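Local coordinates for protein carboxyl esterase NP (Bacillus subtilis, PDB 4CCW) that hydrolyses carboxylic esters to an alcohol and a carboxylate, as a carboxylesterase of the alpha/beta hydrolase fold, at residues Ile15-Thr20 with Val197-Ala202; Ile120-Met125 with Arg145-Ala150; Val234-Leu239 with Pro261-Glu266. One frame throughout, in Å; residues are numbered along the deposited sequence.

Interaction 1: Ile15-Thr20 with Val197-Ala202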
loop_
_atom_site.group_PDB
_atom_site.type_symbol
_atom_site.label_atom_id
_atom_site.label_comp_id
_atom_site.label_asym_id
_atom_site.label_seq_id
_atom_site.Cartn_x
_atom_site.Cartn_y
_atom_site.Cartn_z
ATOM N N ILE A 15 -1.582 8.121 -20.990
ATOM C CA ILE A 15 -1.638 9.580 -20.838
ATOM C C ILE A 15 -2.834 9.984 -19.993
ATOM O O ILE A 15 -2.710 10.822 -19.095
ATOM C CB ILE A 15 -1.681 10.295 -22.215
ATOM C CG1 ILE A 15 -0.340 10.140 -22.935
ATOM C CG2 ILE A 15 -2.077 11.770 -22.082
ATOM C CD1 ILE A 15 0.818 10.883 -22.292
ATOM N N ARG A 16 -3.984 9.367 -20.262
ATOM C CA ARG A 16 -5.191 9.657 -19.514
ATOM C C ARG A 16 -5.010 9.302 -18.040
ATOM O O ARG A 16 -5.411 10.075 -17.166
ATOM C CB ARG A 16 -6.386 8.912 -20.100
ATOM C CG ARG A 16 -7.632 8.982 -19.239
ATOM C CD ARG A 16 -8.820 8.345 -19.936
ATOM N NE ARG A 16 -8.611 6.914 -20.143
ATOM C CZ ARG A 16 -9.295 6.175 -21.008
ATOM N NH1 ARG A 16 -10.240 6.729 -21.758
ATOM N NH2 ARG A 16 -9.028 4.882 -21.132
ATOM N N TYR A 17 -4.395 8.148 -17.776
ATOM C CA TYR A 17 -4.141 7.735 -16.394
ATOM C C TYR A 17 -3.248 8.746 -15.686
ATOM O O TYR A 17 -3.580 9.204 -14.586
ATOM C CB TYR A 17 -3.540 6.333 -16.290
ATOM C CG TYR A 17 -3.214 6.014 -14.846
ATOM C CD1 TYR A 17 -4.235 5.786 -13.917
ATOM C CD2 TYR A 17 -1.895 6.031 -14.390
ATOM C CE1 TYR A 17 -3.945 5.531 -12.580
ATOM C CE2 TYR A 17 -1.599 5.768 -13.054
ATOM C CZ TYR A 17 -2.624 5.532 -12.160
ATOM O OH TYR A 17 -2.325 5.282 -10.844
ATOM N N TYR A 18 -2.135 9.108 -16.320
ATOM C CA TYR A 18 -1.242 10.131 -15.778
ATOM C C TYR A 18 -1.945 11.447 -15.454
ATOM O O TYR A 18 -1.675 12.061 -14.421
ATOM C CB TYR A 18 -0.053 10.374 -16.711
ATOM C CG TYR A 18 1.123 9.464 -16.459
ATOM C CD1 TYR A 18 0.980 8.075 -16.504
ATOM C CD2 TYR A 18 2.387 9.988 -16.185
ATOM C CE1 TYR A 18 2.063 7.235 -16.278
ATOM C CE2 TYR A 18 3.468 9.158 -15.960
ATOM C CZ TYR A 18 3.298 7.784 -16.006
ATOM O OH TYR A 18 4.368 6.958 -15.782
ATOM N N GLN A 19 -2.824 11.901 -16.349
ATOM C CA GLN A 19 -3.602 13.111 -16.100
ATOM C C GLN A 19 -4.497 12.974 -14.856
ATOM O O GLN A 19 -4.546 13.883 -14.020
ATOM C CB GLN A 19 -4.438 13.484 -17.335
ATOM C CG GLN A 19 -5.234 14.774 -17.190
ATOM C CD GLN A 19 -4.365 15.981 -16.860
ATOM O OE1 GLN A 19 -3.199 16.054 -17.251
ATOM N NE2 GLN A 19 -4.938 16.943 -16.141
ATOM N N THR A 20 -5.198 11.849 -14.739
ATOM C CA THR A 20 -6.064 11.600 -13.576
ATOM C C THR A 20 -5.273 11.512 -12.266
ATOM O O THR A 20 -5.755 11.928 -11.216
ATOM C CB THR A 20 -6.961 10.336 -13.729
ATOM O OG1 THR A 20 -6.150 9.154 -13.841
ATOM C CG2 THR A 20 -7.911 10.461 -14.934
ATOM N N VAL A 197 -11.663 8.279 -7.587
ATOM C CA VAL A 197 -12.326 7.168 -8.278
ATOM C C VAL A 197 -12.070 7.247 -9.779
ATOM O O VAL A 197 -11.821 6.213 -10.410
ATOM C CB VAL A 197 -13.850 7.094 -7.992
ATOM C CG1 VAL A 197 -14.501 5.985 -8.817
ATOM C CG2 VAL A 197 -14.116 6.852 -6.515
ATOM N N LYS A 198 -12.158 8.456 -10.344
ATOM C CA LYS A 198 -11.846 8.679 -11.755
ATOM C C LYS A 198 -10.460 8.153 -12.115
ATOM O O LYS A 198 -10.281 7.554 -13.179
ATOM C CB LYS A 198 -11.955 10.163 -12.133
ATOM C CG LYS A 198 -13.356 10.620 -12.511
ATOM C CD LYS A 198 -13.325 12.053 -13.025
ATOM C CE LYS A 198 -14.684 12.501 -13.544
ATOM N NZ LYS A 198 -14.587 13.722 -14.393
ATOM N N GLN A 199 -9.491 8.380 -11.225
ATOM C CA GLN A 199 -8.135 7.863 -11.407
ATOM C C GLN A 199 -8.088 6.338 -11.348
ATOM O O GLN A 199 -7.403 5.691 -12.144
ATOM C CB GLN A 199 -7.167 8.473 -10.379
ATOM C CG GLN A 199 -5.730 7.975 -10.516
ATOM C CD GLN A 199 -4.879 8.217 -9.282
ATOM O OE1 GLN A 199 -5.280 8.916 -8.359
ATOM N NE2 GLN A 199 -3.689 7.646 -9.275
ATOM N N PHE A 200 -8.803 5.767 -10.387
ATOM C CA PHE A 200 -8.833 4.320 -10.226
ATOM C C PHE A 200 -9.416 3.684 -11.495
ATOM O O PHE A 200 -8.865 2.714 -12.018
ATOM C CB PHE A 200 -9.623 3.936 -8.967
ATOM C CG PHE A 200 -9.841 2.459 -8.810
ATOM C CD1 PHE A 200 -8.770 1.601 -8.564
ATOM C CD2 PHE A 200 -11.124 1.922 -8.879
ATOM C CE1 PHE A 200 -8.969 0.238 -8.418
ATOM C CE2 PHE A 200 -11.330 0.561 -8.731
ATOM C CZ PHE A 200 -10.252 -0.287 -8.494
ATOM N N GLN A 201 -10.506 4.260 -11.998
ATOM C CA GLN A 201 -11.124 3.812 -13.241
ATOM C C GLN A 201 -10.144 3.895 -14.417
ATOM O O GLN A 201 -10.048 2.949 -15.217
ATOM C CB GLN A 201 -12.386 4.639 -13.539
ATOM C CG GLN A 201 -13.471 4.524 -12.474
ATOM C CD GLN A 201 -14.763 5.237 -12.848
ATOM O OE1 GLN A 201 -14.844 6.471 -12.811
ATOM N NE2 GLN A 201 -15.786 4.465 -13.186
ATOM N N ALA A 202 -9.423 5.016 -14.517
ATOM C CA ALA A 202 -8.506 5.231 -15.641
ATOM C C ALA A 202 -7.356 4.232 -15.570
ATOM O O ALA A 202 -6.885 3.736 -16.597
ATOM C CB ALA A 202 -8.005 6.675 -15.690
HETATM O O HOH W 1 -6.881 5.087 -19.071
#
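The phenol of Tyr-17 reaches over to helix 194-205 and meets the side-chain amide of Gln-199, whose NE2 donates a hydrogen bond to Tyr-17 OH at 3.1 Å. The N-H points at the oxygen with a moderate bend, and the hydroxyl lies close to the plane of the amide, although the ring and amide planes are turned 47° apart. Tyr-17 carries CG anti to its backbone nitrogen (chi1 176°), which swings the ring along the partner helix: CE1 rests 3.7 Å from Gln-199 CG, and the backbone oxygen of Gln-199 sits at the ring edge, near its plane. Gln-199 suits this place because its extended chain brings an amide with both donor and acceptor into the interior, where OE1 is bound by Thr-68 and Ser-24 and NE2 also meets Ser-66.

The two helices, 12-24 and 194-205, run nearly antiparallel at 159°, their local axes 8.6 Å apart; their contact ties the N-terminal helix to a helix of the segment inserted between strands 146-152 and 236-241 of the alpha/beta hydrolase fold. Small residues, Ala-202 and Thr-20, lie between axes this close. Ala-202 turns its methyl toward Thr-20, with CB 3.6 Å from Thr-20 OG1, while Thr-20 OG1 lies 3.4 Å from Gln-199 CA. The threonine hydroxyl can be packed against carbon because it donates to Tyr-17 O, one turn back in its own helix, at 2.7 Å. At the solvent-facing margin Arg-16 passes its aliphatic CG by Ala-202 CB, and a water accepting from Arg-16 NE donates to Ala-202 O.

Interaction 2: Ile120-Met125 with Arg145-Ala150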
loop_
_atom_site.group_PDB
_atom_site.type_symbol
_atom_site.label_atom_id
_atom_site.label_comp_id
_atom_site.label_asym_id
_atom_site.label_seq_id
_atom_site.Cartn_x
_atom_site.Cartn_y
_atom_site.Cartn_z
ATOM N N ILE A 120 17.692 7.186 3.901
ATOM C CA ILE A 120 17.075 6.661 5.106
ATOM C C ILE A 120 18.003 5.641 5.769
ATOM O O ILE A 120 18.595 4.782 5.096
ATOM C CB ILE A 120 15.670 6.075 4.813
ATOM C CG1 ILE A 120 14.695 7.202 4.430
ATOM C CG2 ILE A 120 15.150 5.303 6.019
ATOM C CD1 ILE A 120 13.398 6.741 3.781
ATOM N N GLU A 121 18.172 5.777 7.085
ATOM C CA GLU A 121 18.810 4.728 7.873
ATOM C C GLU A 121 17.731 3.778 8.351
ATOM O O GLU A 121 17.546 2.718 7.762
ATOM C CB GLU A 121 19.604 5.315 9.036
ATOM C CG GLU A 121 20.962 5.841 8.600
ATOM C CD GLU A 121 21.632 6.653 9.682
ATOM O OE1 GLU A 121 21.053 7.681 10.094
ATOM O OE2 GLU A 121 22.739 6.267 10.111
ATOM N N LYS A 122 17.005 4.174 9.400
ATOM C CA LYS A 122 15.773 3.468 9.784
ATOM C C LYS A 122 14.554 4.358 9.534
ATOM O O LYS A 122 14.646 5.585 9.603
ATOM C CB LYS A 122 15.813 3.030 11.248
ATOM C CG LYS A 122 17.036 2.223 11.652
ATOM C CD LYS A 122 16.842 1.612 13.032
ATOM C CE LYS A 122 18.076 0.838 13.461
ATOM N NZ LYS A 122 17.950 0.311 14.849
ATOM N N SER A 123 13.419 3.742 9.229
ATOM C CA SER A 123 12.191 4.495 8.959
ATOM C C SER A 123 10.967 3.842 9.558
ATOM O O SER A 123 10.926 2.625 9.741
ATOM C CB SER A 123 11.974 4.650 7.452
ATOM O OG SER A 123 10.831 5.449 7.190
ATOM N N HIS A 124 9.965 4.657 9.878
ATOM C CA HIS A 124 8.637 4.126 10.144
ATOM C C HIS A 124 8.025 3.793 8.820
ATOM O O HIS A 124 8.374 4.392 7.799
ATOM C CB HIS A 124 7.790 5.136 10.899
ATOM C CG HIS A 124 8.236 5.352 12.332
ATOM N ND1 HIS A 124 8.124 4.401 13.277
ATOM C CD2 HIS A 124 8.798 6.465 12.958
ATOM C CE1 HIS A 124 8.587 4.881 14.455
ATOM N NE2 HIS A 124 8.996 6.143 14.257
ATOM N N MET A 125 7.119 2.814 8.821
ATOM C CA MET A 125 6.450 2.397 7.600
ATOM C C MET A 125 4.975 2.195 7.862
ATOM O O MET A 125 4.584 1.729 8.942
ATOM C CB MET A 125 7.035 1.094 7.051
ATOM C CG MET A 125 8.519 1.154 6.734
ATOM S SD MET A 125 9.121 -0.443 6.150
ATOM C CE MET A 125 8.367 -0.504 4.517
ATOM N N ARG A 145 16.448 -1.674 9.246
ATOM C CA ARG A 145 16.016 -0.488 8.499
ATOM C C ARG A 145 14.624 0.010 8.869
ATOM O O ARG A 145 14.188 1.055 8.377
ATOM C CB ARG A 145 16.048 -0.747 6.982
ATOM C CG ARG A 145 17.392 -1.230 6.436
ATOM C CD ARG A 145 18.573 -0.300 6.752
ATOM N NE ARG A 145 18.558 0.950 5.982
ATOM C CZ ARG A 145 18.987 1.070 4.720
ATOM N NH1 ARG A 145 19.487 0.021 4.081
ATOM N NH2 ARG A 145 18.936 2.250 4.100
ATOM N N VAL A 146 13.930 -0.737 9.723
ATOM C CA VAL A 146 12.542 -0.423 10.056
ATOM C C VAL A 146 12.441 -0.152 11.555
ATOM O O VAL A 146 12.676 -1.044 12.371
ATOM C CB VAL A 146 11.578 -1.576 9.655
ATOM C CG1 VAL A 146 10.118 -1.133 9.746
ATOM C CG2 VAL A 146 11.871 -2.084 8.252
ATOM N N LYS A 147 12.089 1.078 11.916
ATOM C CA LYS A 147 11.880 1.431 13.331
ATOM C C LYS A 147 10.652 0.709 13.898
ATOM O O LYS A 147 10.714 0.087 14.964
ATOM C CB LYS A 147 11.733 2.948 13.484
ATOM C CG LYS A 147 12.970 3.727 13.057
ATOM C CD LYS A 147 12.922 5.191 13.472
ATOM C CE LYS A 147 14.197 5.929 13.074
ATOM N NZ LYS A 147 15.348 5.707 14.006
ATOM N N SER A 148 9.542 0.809 13.174
ATOM C CA SER A 148 8.296 0.116 13.502
ATOM C C SER A 148 7.407 0.225 12.273
ATOM O O SER A 148 7.675 1.039 11.392
ATOM C CB SER A 148 7.626 0.701 14.753
ATOM O OG SER A 148 6.972 1.926 14.477
ATOM N N ALA A 149 6.364 -0.600 12.211
ATOM C CA ALA A 149 5.538 -0.711 11.011
ATOM C C ALA A 149 4.074 -0.833 11.379
ATOM O O ALA A 149 3.731 -1.543 12.324
ATOM C CB ALA A 149 5.983 -1.907 10.190
ATOM N N ALA A 150 3.231 -0.103 10.645
ATOM C CA ALA A 150 1.787 -0.210 10.736
ATOM C C ALA A 150 1.342 -0.900 9.462
ATOM O O ALA A 150 1.608 -0.419 8.345
ATOM C CB ALA A 150 1.143 1.165 10.857
#
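Strands 123-128 and 146-152, linked through helix 130-141, form a beta-alpha-beta unit of the alpha/beta hydrolase sheet, and here their leading ends pair in parallel. Ser-123 N donates to Arg-145 O and Lys-147 N to Ser-123 O; farther along, Ala-150 N gives Met-125 O a nearly straight bond (171°). On the face that carries Ser-123, Met-125 and Val-146, Met-125 SD rests 3.8 Å from Val-146 CG1, a flexible thioether fitted to a branched neighbour. On the face of His-124 and Ser-148, His-124 ND1 and Ser-148 OG share a hydrogen bond of 3.0 Å in the ring plane, while Lys-147 CB lies over one face of the imidazole in a CH-pi contact.

Arg-145 bends at chi2 and chi3 (-56° and -72°) and turns its guanidinium edge to the loop: NE donates to Glu-121 O and NH2 to Ile-120 O, each at 2.7 Å. NH2 also forms a salt bridge with Asp-116 of helix 104-118. Replacing the arginine with a leucine would probably leave both carbonyls without these donors and Asp-116 without its mate. The three partners are likely to hold the guanidinium's rotation, so one cation ties helix 104-118 and the loop of Ile-120 and Glu-121 to the segment 145-150.

Interaction 3: Val234-Leu239 with Pro261-Glu266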
loop_
_atom_site.group_PDB
_atom_site.type_symbol
_atom_site.label_atom_id
_atom_site.label_comp_id
_atom_site.label_asym_id
_atom_site.label_seq_id
_atom_site.Cartn_x
_atom_site.Cartn_y
_atom_site.Cartn_z
ATOM N N VAL A 234 10.687 -6.488 14.603
ATOM C CA VAL A 234 10.307 -5.094 14.472
ATOM C C VAL A 234 8.904 -4.947 15.096
ATOM O O VAL A 234 8.045 -5.799 14.861
ATOM C CB VAL A 234 10.284 -4.692 12.966
ATOM C CG1 VAL A 234 9.851 -3.250 12.772
ATOM C CG2 VAL A 234 11.659 -4.884 12.335
ATOM N N PRO A 235 8.650 -3.869 15.856
ATOM C CA PRO A 235 7.277 -3.697 16.367
ATOM C C PRO A 235 6.287 -3.474 15.235
ATOM O O PRO A 235 6.568 -2.704 14.307
ATOM C CB PRO A 235 7.359 -2.432 17.251
ATOM C CG PRO A 235 8.796 -2.046 17.305
ATOM C CD PRO A 235 9.527 -2.737 16.201
ATOM N N ILE A 236 5.125 -4.130 15.339
ATOM C CA ILE A 236 4.086 -4.079 14.333
ATOM C C ILE A 236 2.760 -3.656 14.943
ATOM O O ILE A 236 2.392 -4.119 16.022
ATOM C CB ILE A 236 3.931 -5.459 13.661
ATOM C CG1 ILE A 236 5.203 -5.806 12.865
ATOM C CG2 ILE A 236 2.659 -5.540 12.822
ATOM C CD1 ILE A 236 5.212 -7.226 12.353
ATOM N N LEU A 237 2.078 -2.737 14.261
ATOM C CA LEU A 237 0.701 -2.413 14.580
ATOM C C LEU A 237 -0.088 -2.980 13.427
ATOM O O LEU A 237 0.123 -2.595 12.287
ATOM C CB LEU A 237 0.472 -0.896 14.688
ATOM C CG LEU A 237 -0.989 -0.417 14.747
ATOM C CD1 LEU A 237 -1.582 -0.655 16.134
ATOM C CD2 LEU A 237 -1.076 1.069 14.411
ATOM N N LEU A 238 -1.002 -3.891 13.727
ATOM C CA LEU A 238 -1.866 -4.467 12.705
ATOM C C LEU A 238 -3.275 -3.937 12.871
ATOM O O LEU A 238 -3.902 -4.180 13.890
ATOM C CB LEU A 238 -1.851 -6.004 12.770
ATOM C CG LEU A 238 -2.845 -6.740 11.857
ATOM C CD1 LEU A 238 -2.498 -6.492 10.381
ATOM C CD2 LEU A 238 -2.818 -8.252 12.138
ATOM N N LEU A 239 -3.746 -3.178 11.881
ATOM C CA LEU A 239 -5.123 -2.703 11.833
ATOM C C LEU A 239 -5.903 -3.408 10.749
ATOM O O LEU A 239 -5.458 -3.476 9.593
ATOM C CB LEU A 239 -5.186 -1.194 11.570
ATOM C CG LEU A 239 -4.473 -0.268 12.545
ATOM C CD1 LEU A 239 -4.754 1.190 12.188
ATOM C CD2 LEU A 239 -4.869 -0.546 13.999
ATOM N N PRO A 261 5.892 -11.744 17.542
ATOM C CA PRO A 261 6.296 -11.456 18.931
ATOM C C PRO A 261 5.873 -10.085 19.438
ATOM O O PRO A 261 5.435 -9.955 20.578
ATOM C CB PRO A 261 7.816 -11.517 18.863
ATOM C CG PRO A 261 8.070 -12.499 17.786
ATOM C CD PRO A 261 7.050 -12.172 16.737
ATOM N N ASP A 262 6.020 -9.063 18.612
ATOM C CA ASP A 262 5.843 -7.716 19.118
ATOM C C ASP A 262 4.761 -7.118 18.253
ATOM O O ASP A 262 5.052 -6.520 17.216
ATOM C CB ASP A 262 7.170 -6.941 19.036
ATOM C CG ASP A 262 7.124 -5.585 19.726
ATOM O OD1 ASP A 262 6.024 -5.084 20.051
ATOM O OD2 ASP A 262 8.212 -5.010 19.946
ATOM N N ILE A 263 3.509 -7.320 18.670
ATOM C CA ILE A 263 2.352 -6.920 17.861
ATOM C C ILE A 263 1.286 -6.218 18.706
ATOM O O ILE A 263 1.064 -6.583 19.868
ATOM C CB ILE A 263 1.742 -8.125 17.085
ATOM C CG1 ILE A 263 0.840 -7.638 15.952
ATOM C CG2 ILE A 263 0.967 -9.075 17.998
ATOM C CD1 ILE A 263 0.637 -8.657 14.847
ATOM N N GLU A 264 0.689 -5.175 18.132
ATOM C CA GLU A 264 -0.523 -4.571 18.656
ATOM C C GLU A 264 -1.506 -4.709 17.500
ATOM O O GLU A 264 -1.307 -4.130 16.438
ATOM C CB GLU A 264 -0.286 -3.099 19.067
ATOM C CG GLU A 264 0.789 -2.918 20.149
ATOM C CD GLU A 264 0.892 -1.492 20.688
ATOM O OE1 GLU A 264 0.079 -0.624 20.318
ATOM O OE2 GLU A 264 1.792 -1.232 21.510
ATOM N N ALA A 265 -2.534 -5.530 17.681
ATOM C CA ALA A 265 -3.459 -5.809 16.589
ATOM C C ALA A 265 -4.884 -5.525 17.021
ATOM O O ALA A 265 -5.248 -5.797 18.160
ATOM C CB ALA A 265 -3.314 -7.259 16.121
ATOM N N GLU A 266 -5.686 -4.968 16.109
ATOM C CA GLU A 266 -7.093 -4.686 16.406
ATOM C C GLU A 266 -7.954 -4.674 15.162
ATOM O O GLU A 266 -7.479 -4.373 14.059
ATOM C CB GLU A 266 -7.265 -3.374 17.196
ATOM C CG GLU A 266 -6.898 -2.124 16.419
ATOM C CD GLU A 266 -7.080 -0.858 17.234
ATOM O OE1 GLU A 266 -6.312 -0.655 18.205
ATOM O OE2 GLU A 266 -8.008 -0.080 16.918
HETATM O O HOH W 2 7.795 -8.383 16.143
HETATM O O HOH W 3 4.020 -3.708 18.541
#
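Four backbone hydrogen bonds, from Ile-236 N to Asp-262 O through Glu-266 N to Leu-238 O, make a parallel ladder, with Glu-264 N donating to Ile-236 O and Leu-238 N to Glu-264 O (2.7 Å). Alpha carbons add weaker C-H...O contacts, such as Leu-237 CA to Glu-264 O.

Apolar packing occupies the face bearing Ile-236, Leu-238, Ile-263 and Ala-265. Leu-238 CB meets Ala-265 CB at 3.9 Å, and Ile-263 CD1 approaches Leu-238 CB at 4.2 Å. Ile-263 reaches it by setting CG1 anti to the backbone nitrogen (chi1 -163°). Ala-265, a small residue, touches Leu-253 and Ser-257 of helix 249-259, and its size probably helps that helix lie close. That helix connects the two strands, making a beta-alpha-beta unit at one edge of the central sheet of the alpha/beta hydrolase fold.

On the other face, leucines run beside acids. Leu-239 and Glu-266 lie side by side, CD2 3.5 Å from CG, and Leu-237 CD1 rests 4.0 Å from Glu-264 CB. These glutamates spend their methylenes on the leucines and send their carboxylates to helix 280-291: both form salt bridges with Arg-286, and Glu-266 also bonds to Tyr-282.

Near the N-terminal ends of the two segments, water bridges them. One accepts from Asp-262 N and lies 2.9 Å from Val-234 O, to which it may donate; another lies 2.9 Å from Asp-262 OD1 and 3.0 Å from Ile-236 O.

Overall arrangement
Interactions 2 and 3 belong to the same sheet, their centres about 14 Å apart, and meet directly where strand 146-152 pairs with strand 236-241: Ala-149 O probably accepts from Leu-237 N (2.8 Å). Interaction 1 lies on the opposite side of the chain's centre, about 31 and 34 Å from them between centres, and joins helices. All three mix buried and exposed residues. The strand pairs depend on backbone ladders, with apolar packing toward the covering helices; interaction 2 adds an arginine grip on a loop, whereas interaction 3, nearer the sheet edge, hands its acids to a helix. The helix pair has no such ladder, so side-chain amide, hydroxyl and small methyl groups do the joining.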